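Glycosyl hydrolase (Rhizobium leguminosarum bv. trifolii, PDB 5NDX) probably hydrolyses O-glycosyl bonds as a family 39 glycoside hydrolase, being the bacterial counterpart of human alpha-L-iduronidase. Local coordinates at residues Cys266-Gly271 with Ala282-Ile287; Ala43-Leu48 with Arg323-Tyr328; Gly365-Glu370 with Gln490-Leu495. The protein carries 2 engineered substitutions. All coordinates share one frame; numbering follows the deposited sequence.

In the fold
All three contacts are buried, so they differ in chemistry, not as core against surface. Contacts 1 and 2 are apolar in their direct touches, contact 1 adding a water bridge, yet both reach the same bound glycoside. They join where Gln269 O takes a probable hydrogen bond from Arg323 NH1 (2.9 Å). Contact 3, away from the ligand, sets methyl and carboxylate against backbone carbonyl and proline, with a water and Lys362 as polar partners. Its helix 364-372 is the common neighbour, with Ser368 on Ala285 of contact 1 and Leu366 on Phe326 of contact 2. Contacts 1 and 2 use a helix that follows a barrel strand; contact 3 leads to an edge strand of the nine-stranded sheet.

Contact 1. Residues Cys266-Gly271 with Ala282-Ile287. With 8U8 ((2~{R},3~{S},4~{S},5~{R},6~{S})-6-(4-methyl-2-oxidanylidene-chromen-7-yl)oxy-3,4,5-tris(oxidanyl)oxane-2-carboxylic acid), chain M.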
loop_
_atom_site.group_PDB
_atom_site.type_symbol
_atom_site.label_atom_id
_atom_site.label_comp_id
_atom_site.label_asym_id
_atom_site.label_seq_id
_atom_site.Cartn_x
_atom_site.Cartn_y
_atom_site.Cartn_z
ATOM N N CYS A 266 -6.358 -4.376 7.296
ATOM C CA CYS A 266 -7.674 -3.902 7.045
ATOM C C CYS A 266 -8.019 -4.251 5.591
ATOM O O CYS A 266 -7.623 -3.532 4.690
ATOM C CB CYS A 266 -7.721 -2.438 7.303
ATOM S SG CYS A 266 -9.338 -1.689 7.048
ATOM N N ASP A 267 -8.678 -5.384 5.386
ATOM C CA ASP A 267 -9.055 -5.841 4.058
ATOM C C ASP A 267 -10.585 -5.956 3.971
ATOM O O ASP A 267 -11.250 -6.155 4.973
ATOM C CB ASP A 267 -8.366 -7.190 3.744
ATOM C CG ASP A 267 -6.838 -7.118 3.950
ATOM O OD1 ASP A 267 -6.124 -6.440 3.139
ATOM O OD2 ASP A 267 -6.377 -7.727 4.941
ATOM N N PRO A 268 -11.136 -5.820 2.778
ATOM C CA PRO A 268 -12.592 -5.904 2.684
ATOM C C PRO A 268 -13.135 -7.287 2.988
ATOM O O PRO A 268 -14.246 -7.412 3.498
ATOM C CB PRO A 268 -12.897 -5.459 1.259
ATOM C CG PRO A 268 -11.592 -5.211 0.597
ATOM C CD PRO A 268 -10.487 -5.409 1.526
ATOM N N GLN A 269 -12.366 -8.326 2.693
ATOM C CA GLN A 269 -12.792 -9.685 3.020
ATOM C C GLN A 269 -11.633 -10.544 3.491
ATOM O O GLN A 269 -10.538 -10.560 2.873
ATOM C CB GLN A 269 -13.483 -10.339 1.828
ATOM C CG GLN A 269 -14.098 -11.717 2.135
ATOM C CD GLN A 269 -15.044 -12.256 1.068
ATOM O OE1 GLN A 269 -15.057 -11.798 -0.085
ATOM N NE2 GLN A 269 -15.852 -13.246 1.449
ATOM N N LEU A 270 -11.871 -11.267 4.580
ATOM C CA LEU A 270 -10.950 -12.319 5.057
ATOM C C LEU A 270 -10.642 -13.362 3.989
ATOM O O LEU A 270 -11.459 -13.611 3.091
ATOM C CB LEU A 270 -11.486 -13.013 6.327
ATOM C CG LEU A 270 -11.332 -12.151 7.573
ATOM C CD1 LEU A 270 -12.585 -12.101 8.473
ATOM C CD2 LEU A 270 -10.056 -12.549 8.373
ATOM N N GLY A 271 -9.449 -13.953 4.082
ATOM C CA GLY A 271 -9.067 -15.111 3.198
ATOM C C GLY A 271 -8.531 -14.716 1.808
ATOM O O GLY A 271 -9.224 -14.832 0.802
ATOM N N ALA A 282 -12.265 -2.335 -10.631
ATOM C CA ALA A 282 -12.371 -1.045 -10.009
ATOM C C ALA A 282 -13.125 -1.074 -8.682
ATOM O O ALA A 282 -12.862 -0.226 -7.829
ATOM C CB ALA A 282 -13.003 -0.052 -10.973
ATOM N N TYR A 283 -13.956 -2.090 -8.447
ATOM C CA TYR A 283 -14.626 -2.207 -7.176
ATOM C C TYR A 283 -13.650 -2.158 -6.026
ATOM O O TYR A 283 -13.921 -1.517 -5.020
ATOM C CB TYR A 283 -15.468 -3.496 -7.080
ATOM C CG TYR A 283 -16.041 -3.735 -5.693
ATOM C CD1 TYR A 283 -15.299 -4.374 -4.720
ATOM C CD2 TYR A 283 -17.298 -3.270 -5.346
ATOM C CE1 TYR A 283 -15.791 -4.578 -3.445
ATOM C CE2 TYR A 283 -17.786 -3.442 -4.068
ATOM C CZ TYR A 283 -17.036 -4.113 -3.135
ATOM O OH TYR A 283 -17.494 -4.311 -1.865
ATOM N N TYR A 284 -12.523 -2.845 -6.166
ATOM C CA TYR A 284 -11.557 -2.910 -5.101
ATOM C C TYR A 284 -10.868 -1.543 -4.896
ATOM O O TYR A 284 -10.643 -1.173 -3.783
ATOM C CB TYR A 284 -10.514 -3.962 -5.385
ATOM C CG TYR A 284 -9.555 -4.321 -4.246
ATOM C CD1 TYR A 284 -9.912 -4.247 -2.890
ATOM C CD2 TYR A 284 -8.302 -4.840 -4.550
ATOM C CE1 TYR A 284 -9.020 -4.661 -1.896
ATOM C CE2 TYR A 284 -7.420 -5.212 -3.568
ATOM C CZ TYR A 284 -7.766 -5.126 -2.231
ATOM O OH TYR A 284 -6.825 -5.526 -1.291
ATOM N N ALA A 285 -10.593 -0.811 -5.973
ATOM C CA ALA A 285 -10.047 0.522 -5.814
ATOM C C ALA A 285 -11.007 1.392 -5.059
ATOM O O ALA A 285 -10.606 2.157 -4.173
ATOM C CB ALA A 285 -9.738 1.123 -7.182
ATOM N N GLY A 286 -12.296 1.322 -5.449
ATOM C CA GLY A 286 -13.340 2.114 -4.804
ATOM C C GLY A 286 -13.469 1.818 -3.330
ATOM O O GLY A 286 -13.482 2.729 -2.485
ATOM N N ILE A 287 -13.506 0.539 -3.024
ATOM C CA ILE A 287 -13.722 0.091 -1.660
ATOM C C ILE A 287 -12.558 0.404 -0.728
ATOM O O ILE A 287 -12.775 0.737 0.430
ATOM C CB ILE A 287 -14.131 -1.416 -1.622
ATOM C CG1 ILE A 287 -15.086 -1.663 -0.455
ATOM C CG2 ILE A 287 -12.965 -2.319 -1.405
ATOM C CD1 ILE A 287 -16.484 -1.113 -0.744
HETATM C C15 8U8 M . -7.966 -18.586 11.870
HETATM C C13 8U8 M . -8.455 -17.274 12.067
HETATM C C14 8U8 M . -9.469 -17.075 13.008
HETATM C C16 8U8 M . -9.954 -15.788 13.261
HETATM O O9 8U8 M . -10.868 -15.695 14.079
HETATM O O8 8U8 M . -9.462 -14.691 12.582
HETATM C C11 8U8 M . -8.389 -14.834 11.737
HETATM C C10 8U8 M . -7.821 -13.689 11.169
HETATM C C12 8U8 M . -7.881 -16.132 11.459
HETATM C C7 8U8 M . -6.760 -16.225 10.611
HETATM C C8 8U8 M . -6.193 -15.076 10.049
HETATM C C9 8U8 M . -6.722 -13.801 10.311
HETATM O O2 8U8 M . -6.174 -12.637 9.808
HETATM C C5 8U8 M . -5.385 -12.558 8.557
HETATM O O1 8U8 M . -6.094 -13.256 7.522
HETATM C C1 8U8 M . -5.408 -13.596 6.379
HETATM C C6 8U8 M . -6.377 -13.360 5.367
HETATM O O7 8U8 M . -6.255 -14.018 4.341
HETATM O O6 8U8 M . -7.214 -12.509 5.609
HETATM C C2 8U8 M . -4.187 -12.704 5.995
HETATM O O5 8U8 M . -4.673 -11.472 5.422
HETATM C C3 8U8 M . -3.182 -12.452 7.203
HETATM O O4 8U8 M . -1.977 -13.087 6.950
HETATM C C4 8U8 M . -3.782 -12.930 8.564
HETATM O O3 8U8 M . -2.958 -12.356 9.659
HETATM O O HOH W 1 -7.258 -4.922 1.155
#
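With CG swung opposite the backbone N (chi1 -170°), the ring of Tyr284 leaves its helix and brings one edge to the ring of Pro268. The touch is made by CE1, which lies 3.6 Å from Pro268 CG; the proline carbon sits near the plane of the aromatic ring, not over a face, and the two side chains cross at about a right angle. One turn farther along, Ile287 offers its CG2 branch to the same proline corner, with 3.8 Å between Ile287 CG2 and Pro268 CG. The CG corner of the proline thus meets an aromatic edge and a methyl group, both on the side facing the helix, and the segments share no direct hydrogen bond.

A polar link runs beside this apolar one. Tyr284 OH lies 2.6 Å from a water, and that water donates to Asp267 OD1 at 2.7 Å; the water is in the plane of the tyrosine ring. Asp267 has a further mate, because its OD2 makes a salt bridge with Lys222, itself a ligand-binding residue.

Farther along the loop, at Leu270 and Gly271, the chain reaches the bound glycoside. Gly271 N donates to carboxylate oxygen O6 of 8U8 at 3.1 Å, with an angle of 160° at the hydrogen, while Leu270 CD2 packs 3.8 Å from ring carbon C10 of its chromenyl group. The proline contact thus ties a ligand-binding loop to the helix that follows it.

In the fold, residues 266-271 follow strand 261-263 of the eight-stranded parallel barrel and precede helix 282-300. That helix is backed in turn by helix 364-372, where Ala285 rests on Ser368, and the adjoining barrel strand is 307-310.

Contact 2. Residues Ala43-Leu48 with Arg323-Tyr328. With 8U8 ((2~{R},3~{S},4~{S},5~{R},6~{S})-6-(4-methyl-2-oxidanylidene-chromen-7-yl)oxy-3,4,5-tris(oxidanyl)oxane-2-carboxylic acid), chain M.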
loop_
_atom_site.group_PDB
_atom_site.type_symbol
_atom_site.label_atom_id
_atom_site.label_comp_id
_atom_site.label_asym_id
_atom_site.label_seq_id
_atom_site.Cartn_x
_atom_site.Cartn_y
_atom_site.Cartn_z
ATOM N N ALA A 43 10.020 -2.999 -6.289
ATOM C CA ALA A 43 10.282 -1.828 -7.115
ATOM C C ALA A 43 9.002 -1.059 -7.370
ATOM O O ALA A 43 8.995 0.168 -7.271
ATOM C CB ALA A 43 10.883 -2.265 -8.443
ATOM N N TYR A 44 7.908 -1.764 -7.732
ATOM C CA TYR A 44 6.630 -1.035 -7.908
ATOM C C TYR A 44 6.109 -0.498 -6.595
ATOM O O TYR A 44 5.643 0.637 -6.545
ATOM C CB TYR A 44 5.530 -1.887 -8.482
ATOM C CG TYR A 44 5.787 -2.527 -9.786
ATOM C CD1 TYR A 44 5.482 -1.911 -11.008
ATOM C CD2 TYR A 44 6.331 -3.792 -9.808
ATOM C CE1 TYR A 44 5.672 -2.597 -12.203
ATOM C CE2 TYR A 44 6.567 -4.431 -10.981
ATOM C CZ TYR A 44 6.243 -3.849 -12.170
ATOM O OH TYR A 44 6.541 -4.650 -13.260
ATOM N N ILE A 45 6.218 -1.299 -5.523
ATOM C CA ILE A 45 5.687 -0.923 -4.209
ATOM C C ILE A 45 6.445 0.281 -3.619
ATOM O O ILE A 45 5.833 1.183 -3.063
ATOM C CB ILE A 45 5.713 -2.097 -3.246
ATOM C CG1 ILE A 45 4.743 -3.174 -3.720
ATOM C CG2 ILE A 45 5.360 -1.665 -1.828
ATOM C CD1 ILE A 45 5.020 -4.538 -3.089
ATOM N N GLY A 46 7.757 0.330 -3.807
ATOM C CA GLY A 46 8.551 1.476 -3.356
ATOM C C GLY A 46 8.546 2.683 -4.270
ATOM O O GLY A 46 9.191 3.661 -3.976
ATOM N N GLY A 47 7.934 2.582 -5.420
ATOM C CA GLY A 47 7.915 3.667 -6.386
ATOM C C GLY A 47 6.729 4.617 -6.407
ATOM O O GLY A 47 6.666 5.437 -7.304
ATOM N N LEU A 48 5.810 4.526 -5.446
ATOM C CA LEU A 48 4.607 5.358 -5.417
ATOM C C LEU A 48 4.980 6.776 -5.058
ATOM O O LEU A 48 5.917 6.998 -4.347
ATOM C CB LEU A 48 3.530 4.857 -4.456
ATOM C CG LEU A 48 2.600 3.740 -4.929
ATOM C CD1 LEU A 48 3.312 2.445 -4.964
ATOM C CD2 LEU A 48 1.387 3.562 -4.025
ATOM N N ARG A 323 -6.566 -11.652 -3.302
ATOM C CA ARG A 323 -6.283 -10.337 -2.711
ATOM C C ARG A 323 -4.807 -10.034 -2.818
ATOM O O ARG A 323 -3.988 -10.246 -1.872
ATOM C CB ARG A 323 -6.715 -10.279 -1.284
ATOM C CG ARG A 323 -6.552 -8.905 -0.599
ATOM C CD ARG A 323 -7.297 -8.987 0.763
ATOM N NE ARG A 323 -6.407 -9.462 1.634
ATOM C CZ ARG A 323 -6.553 -10.282 2.658
ATOM N NH1 ARG A 323 -7.677 -10.766 3.168
ATOM N NH2 ARG A 323 -5.410 -10.550 3.208
ATOM N N THR A 324 -4.470 -9.634 -4.015
ATOM C CA THR A 324 -3.079 -9.425 -4.434
ATOM C C THR A 324 -3.065 -8.157 -5.279
ATOM O O THR A 324 -4.061 -7.827 -5.976
ATOM C CB THR A 324 -2.522 -10.615 -5.256
ATOM O OG1 THR A 324 -3.168 -10.698 -6.521
ATOM C CG2 THR A 324 -2.766 -11.953 -4.529
ATOM N N ILE A 325 -1.952 -7.443 -5.217
ATOM C CA ILE A 325 -1.784 -6.228 -5.948
ATOM C C ILE A 325 -1.230 -6.473 -7.361
ATOM O O ILE A 325 -1.192 -5.518 -8.185
ATOM C CB ILE A 325 -0.911 -5.176 -5.197
ATOM C CG1 ILE A 325 0.381 -5.760 -4.651
ATOM C CG2 ILE A 325 -1.753 -4.507 -4.129
ATOM C CD1 ILE A 325 1.424 -4.761 -4.237
ATOM N N PHE A 326 -0.776 -7.686 -7.643
ATOM C CA PHE A 326 -0.417 -8.055 -9.021
ATOM C C PHE A 326 -1.103 -9.352 -9.393
ATOM O O PHE A 326 -1.335 -10.175 -8.525
ATOM C CB PHE A 326 1.091 -8.274 -9.196
ATOM C CG PHE A 326 1.934 -7.067 -8.859
ATOM C CD1 PHE A 326 2.346 -6.865 -7.575
ATOM C CD2 PHE A 326 2.303 -6.170 -9.836
ATOM C CE1 PHE A 326 3.110 -5.770 -7.240
ATOM C CE2 PHE A 326 3.044 -5.032 -9.511
ATOM C CZ PHE A 326 3.448 -4.846 -8.212
ATOM N N ALA A 327 -1.397 -9.505 -10.682
ATOM C CA ALA A 327 -1.736 -10.785 -11.268
ATOM C C ALA A 327 -0.448 -11.455 -11.788
ATOM O O ALA A 327 0.262 -10.923 -12.635
ATOM C CB ALA A 327 -2.738 -10.580 -12.385
ATOM N N TYR A 328 -0.130 -12.592 -11.209
ATOM C CA TYR A 328 1.059 -13.373 -11.509
ATOM C C TYR A 328 0.706 -14.320 -12.669
ATOM O O TYR A 328 -0.285 -15.025 -12.616
ATOM C CB TYR A 328 1.475 -14.176 -10.244
ATOM C CG TYR A 328 2.513 -15.224 -10.507
ATOM C CD1 TYR A 328 3.876 -14.896 -10.582
ATOM C CD2 TYR A 328 2.139 -16.549 -10.712
ATOM C CE1 TYR A 328 4.838 -15.861 -10.872
ATOM C CE2 TYR A 328 3.096 -17.530 -10.996
ATOM C CZ TYR A 328 4.436 -17.198 -11.080
ATOM O OH TYR A 328 5.357 -18.188 -11.414
HETATM C C15 8U8 M . -7.966 -18.586 11.870
HETATM C C13 8U8 M . -8.455 -17.274 12.067
HETATM C C14 8U8 M . -9.469 -17.075 13.008
HETATM C C16 8U8 M . -9.954 -15.788 13.261
HETATM O O9 8U8 M . -10.868 -15.695 14.079
HETATM O O8 8U8 M . -9.462 -14.691 12.582
HETATM C C11 8U8 M . -8.389 -14.834 11.737
HETATM C C10 8U8 M . -7.821 -13.689 11.169
HETATM C C12 8U8 M . -7.881 -16.132 11.459
HETATM C C7 8U8 M . -6.760 -16.225 10.611
HETATM C C8 8U8 M . -6.193 -15.076 10.049
HETATM C C9 8U8 M . -6.722 -13.801 10.311
HETATM O O2 8U8 M . -6.174 -12.637 9.808
HETATM C C5 8U8 M . -5.385 -12.558 8.557
HETATM O O1 8U8 M . -6.094 -13.256 7.522
HETATM C C1 8U8 M . -5.408 -13.596 6.379
HETATM C C6 8U8 M . -6.377 -13.360 5.367
HETATM O O7 8U8 M . -6.255 -14.018 4.341
HETATM O O6 8U8 M . -7.214 -12.509 5.609
HETATM C C2 8U8 M . -4.187 -12.704 5.995
HETATM O O5 8U8 M . -4.673 -11.472 5.422
HETATM C C3 8U8 M . -3.182 -12.452 7.203
HETATM O O4 8U8 M . -1.977 -13.087 6.950
HETATM C C4 8U8 M . -3.782 -12.930 8.564
HETATM O O3 8U8 M . -2.958 -12.356 9.659
#
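Tyr44, in the last turns of helix 36-45, meets Phe326 through the CG-CD2 side of its ring. Phe326 CE2 stands 3.5 Å above the tyrosine plane, displaced toward the rim, while Tyr44 CB lies in the plane of the phenylalanine ring at its edge. The ring planes are inclined at 55° and the centroids are 5.0 Å apart, an oblique pairing that is neither stacked nor T-shaped. With CG beside the backbone N in both residues (chi1 -57° in Tyr44), each ring is carried to the other. Phe326 also rests on Leu366 of helix 364-372.

Ile45 comes next and reaches across with its CG1 branch, which lies 3.7 Å from Ile325 CD1; the two side chains meet at about a right angle. Beyond it the helix gives way to a turn, in which Gly47 N bonds back to Tyr44 O at 3.2 Å. Leu48 then turns to helix 364-372, packing on Leu366 and Met369.

On the other segment, Thr324 OG1 donates to Phe326 O at 2.8 Å, from above the carbonyl plane, and so bridges the bend that leads into strand 326-330. Arg323, just before it, points to the ligand: NH1 donates to carboxylate oxygen O6 of 8U8 at 3.0 Å, with 169° at the hydrogen, while NH2 donates to hydroxyl oxygen O5.

The contact sets the helix after the first strand of a TIM barrel against a strand outside the barrel sheet, which pairs with 358-362.

Contact 3. Residues Gly365-Glu370 with Gln490-Leu495; sequences GLTSME and QEPALL
Glu370 brings its carboxylate to the CG-CD edge of Pro492, with OE2 3.6 Å from Pro492 CD and the two side chains crossing at about a right angle. The side chain has CG opposite the carbonyl carbon (chi1 -69°) and stays extended beyond it, which carries the carboxylate out to the proline. One helical turn earlier, Thr367 uses its methyl group: CG2 lies 3.4 Å from Gln490 O.

The acid is held by polar partners as well. A water donates to Glu370 OE1 at 2.7 Å and to Glu491 OE1 at 3.0 Å, linking two carboxylates that do not touch. Lys362 forms salt bridges with both glutamates, which probably eases the repulsion between them, and Ser588 hydrogen-bonds to Glu370 OE1. Replacing Glu370 by an alanine would probably leave Lys362 with one carboxylate fewer, deprive the water and Ser588 of their partner, and open a gap beside Pro492.

Helix 364-372 packs here against the residues that lead into strand 493-503, an edge strand of the nine-stranded mixed sheet. The contact is thus a junction between a helix beside the barrel and the beta-rich part of the chain, in line with the barrel plus beta-sandwich architecture of glycoside hydrolase family 39.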
loop_
_atom_site.group_PDB
_atom_site.type_symbol
_atom_site.label_atom_id
_atom_site.label_comp_id
_atom_site.label_asym_id
_atom_site.label_seq_id
_atom_site.Cartn_x
_atom_site.Cartn_y
_atom_site.Cartn_z
ATOM N N GLY A 365 -5.735 -2.818 -6.477
ATOM C CA GLY A 365 -5.269 -2.654 -5.119
ATOM C C GLY A 365 -4.045 -1.730 -5.021
ATOM O O GLY A 365 -3.842 -1.107 -3.970
ATOM N N LEU A 366 -3.208 -1.708 -6.074
ATOM C CA LEU A 366 -1.995 -0.897 -6.124
ATOM C C LEU A 366 -2.278 0.443 -6.769
ATOM O O LEU A 366 -1.893 1.467 -6.209
ATOM C CB LEU A 366 -0.832 -1.585 -6.876
ATOM C CG LEU A 366 0.507 -0.846 -6.950
ATOM C CD1 LEU A 366 0.918 -0.385 -5.552
ATOM C CD2 LEU A 366 1.583 -1.760 -7.516
ATOM N N THR A 367 -2.997 0.441 -7.882
ATOM C CA THR A 367 -3.275 1.679 -8.595
ATOM C C THR A 367 -4.104 2.623 -7.769
ATOM O O THR A 367 -3.899 3.846 -7.804
ATOM C CB THR A 367 -3.880 1.449 -9.969
ATOM O OG1 THR A 367 -5.095 0.695 -9.840
ATOM C CG2 THR A 367 -2.903 0.704 -10.854
ATOM N N SER A 368 -5.016 2.090 -6.979
ATOM C CA SER A 368 -5.786 2.944 -6.103
ATOM C C SER A 368 -4.828 3.686 -5.131
ATOM O O SER A 368 -5.032 4.866 -4.865
ATOM C CB SER A 368 -6.833 2.175 -5.299
ATOM O OG SER A 368 -6.186 1.155 -4.570
ATOM N N MET A 369 -3.840 2.967 -4.599
ATOM C CA MET A 369 -2.841 3.562 -3.705
ATOM C C MET A 369 -1.913 4.552 -4.385
ATOM O O MET A 369 -1.497 5.545 -3.745
ATOM C CB MET A 369 -2.072 2.473 -2.955
ATOM C CG MET A 369 -3.018 1.690 -2.035
ATOM S SD MET A 369 -2.144 0.402 -1.185
ATOM C CE MET A 369 -1.819 1.178 0.381
ATOM N N GLU A 370 -1.632 4.341 -5.663
ATOM C CA GLU A 370 -0.940 5.344 -6.470
ATOM C C GLU A 370 -1.677 6.681 -6.533
ATOM O O GLU A 370 -1.053 7.729 -6.378
ATOM C CB GLU A 370 -0.674 4.864 -7.902
ATOM C CG GLU A 370 0.359 3.750 -7.997
ATOM C CD GLU A 370 0.744 3.344 -9.450
ATOM O OE1 GLU A 370 1.567 4.010 -10.142
ATOM O OE2 GLU A 370 0.224 2.321 -9.897
ATOM N N GLN A 490 -2.409 -1.066 -17.409
ATOM C CA GLN A 490 -2.242 -1.233 -15.976
ATOM C C GLN A 490 -1.888 0.057 -15.262
ATOM O O GLN A 490 -2.016 0.117 -14.041
ATOM C CB GLN A 490 -1.145 -2.246 -15.627
ATOM C CG GLN A 490 0.302 -1.711 -15.707
ATOM C CD GLN A 490 1.380 -2.746 -15.447
ATOM O OE1 GLN A 490 2.608 -2.415 -15.421
ATOM N NE2 GLN A 490 0.997 -3.959 -15.248
ATOM N N GLU A 491 -1.439 1.065 -16.015
ATOM C CA GLU A 491 -0.964 2.312 -15.424
ATOM C C GLU A 491 -2.108 3.282 -15.139
ATOM O O GLU A 491 -3.008 3.433 -15.970
ATOM C CB GLU A 491 0.059 3.019 -16.335
ATOM C CG GLU A 491 1.325 2.212 -16.688
ATOM C CD GLU A 491 2.088 1.647 -15.498
ATOM O OE1 GLU A 491 1.958 2.185 -14.355
ATOM O OE2 GLU A 491 2.876 0.661 -15.724
ATOM N N PRO A 492 -2.065 3.960 -13.981
ATOM C CA PRO A 492 -3.109 4.973 -13.671
ATOM C C PRO A 492 -3.266 5.896 -14.874
ATOM O O PRO A 492 -2.301 6.521 -15.338
ATOM C CB PRO A 492 -2.524 5.709 -12.481
ATOM C CG PRO A 492 -1.744 4.667 -11.778
ATOM C CD PRO A 492 -1.139 3.791 -12.858
ATOM N N ALA A 493 -4.468 5.920 -15.393
ATOM C CA ALA A 493 -4.755 6.493 -16.678
ATOM C C ALA A 493 -5.349 7.896 -16.585
ATOM O O ALA A 493 -6.241 8.168 -15.772
ATOM C CB ALA A 493 -5.773 5.589 -17.393
ATOM N N LEU A 494 -4.899 8.760 -17.484
ATOM C CA LEU A 494 -5.558 10.043 -17.697
ATOM C C LEU A 494 -6.944 9.880 -18.352
ATOM O O LEU A 494 -7.088 9.329 -19.439
ATOM C CB LEU A 494 -4.674 10.942 -18.581
ATOM C CG LEU A 494 -3.383 11.408 -17.842
ATOM C CD1 LEU A 494 -2.356 12.022 -18.780
ATOM C CD2 LEU A 494 -3.707 12.390 -16.740
ATOM N N LEU A 495 -7.943 10.433 -17.698
ATOM C CA LEU A 495 -9.310 10.400 -18.140
ATOM C C LEU A 495 -9.453 11.269 -19.395
ATOM O O LEU A 495 -10.185 10.916 -20.323
ATOM C CB LEU A 495 -10.241 10.893 -17.016
ATOM C CG LEU A 495 -11.737 10.900 -17.351
ATOM C CD1 LEU A 495 -12.309 9.495 -17.543
ATOM C CD2 LEU A 495 -12.492 11.637 -16.245
HETATM O O HOH W 2 2.644 4.437 -12.540
#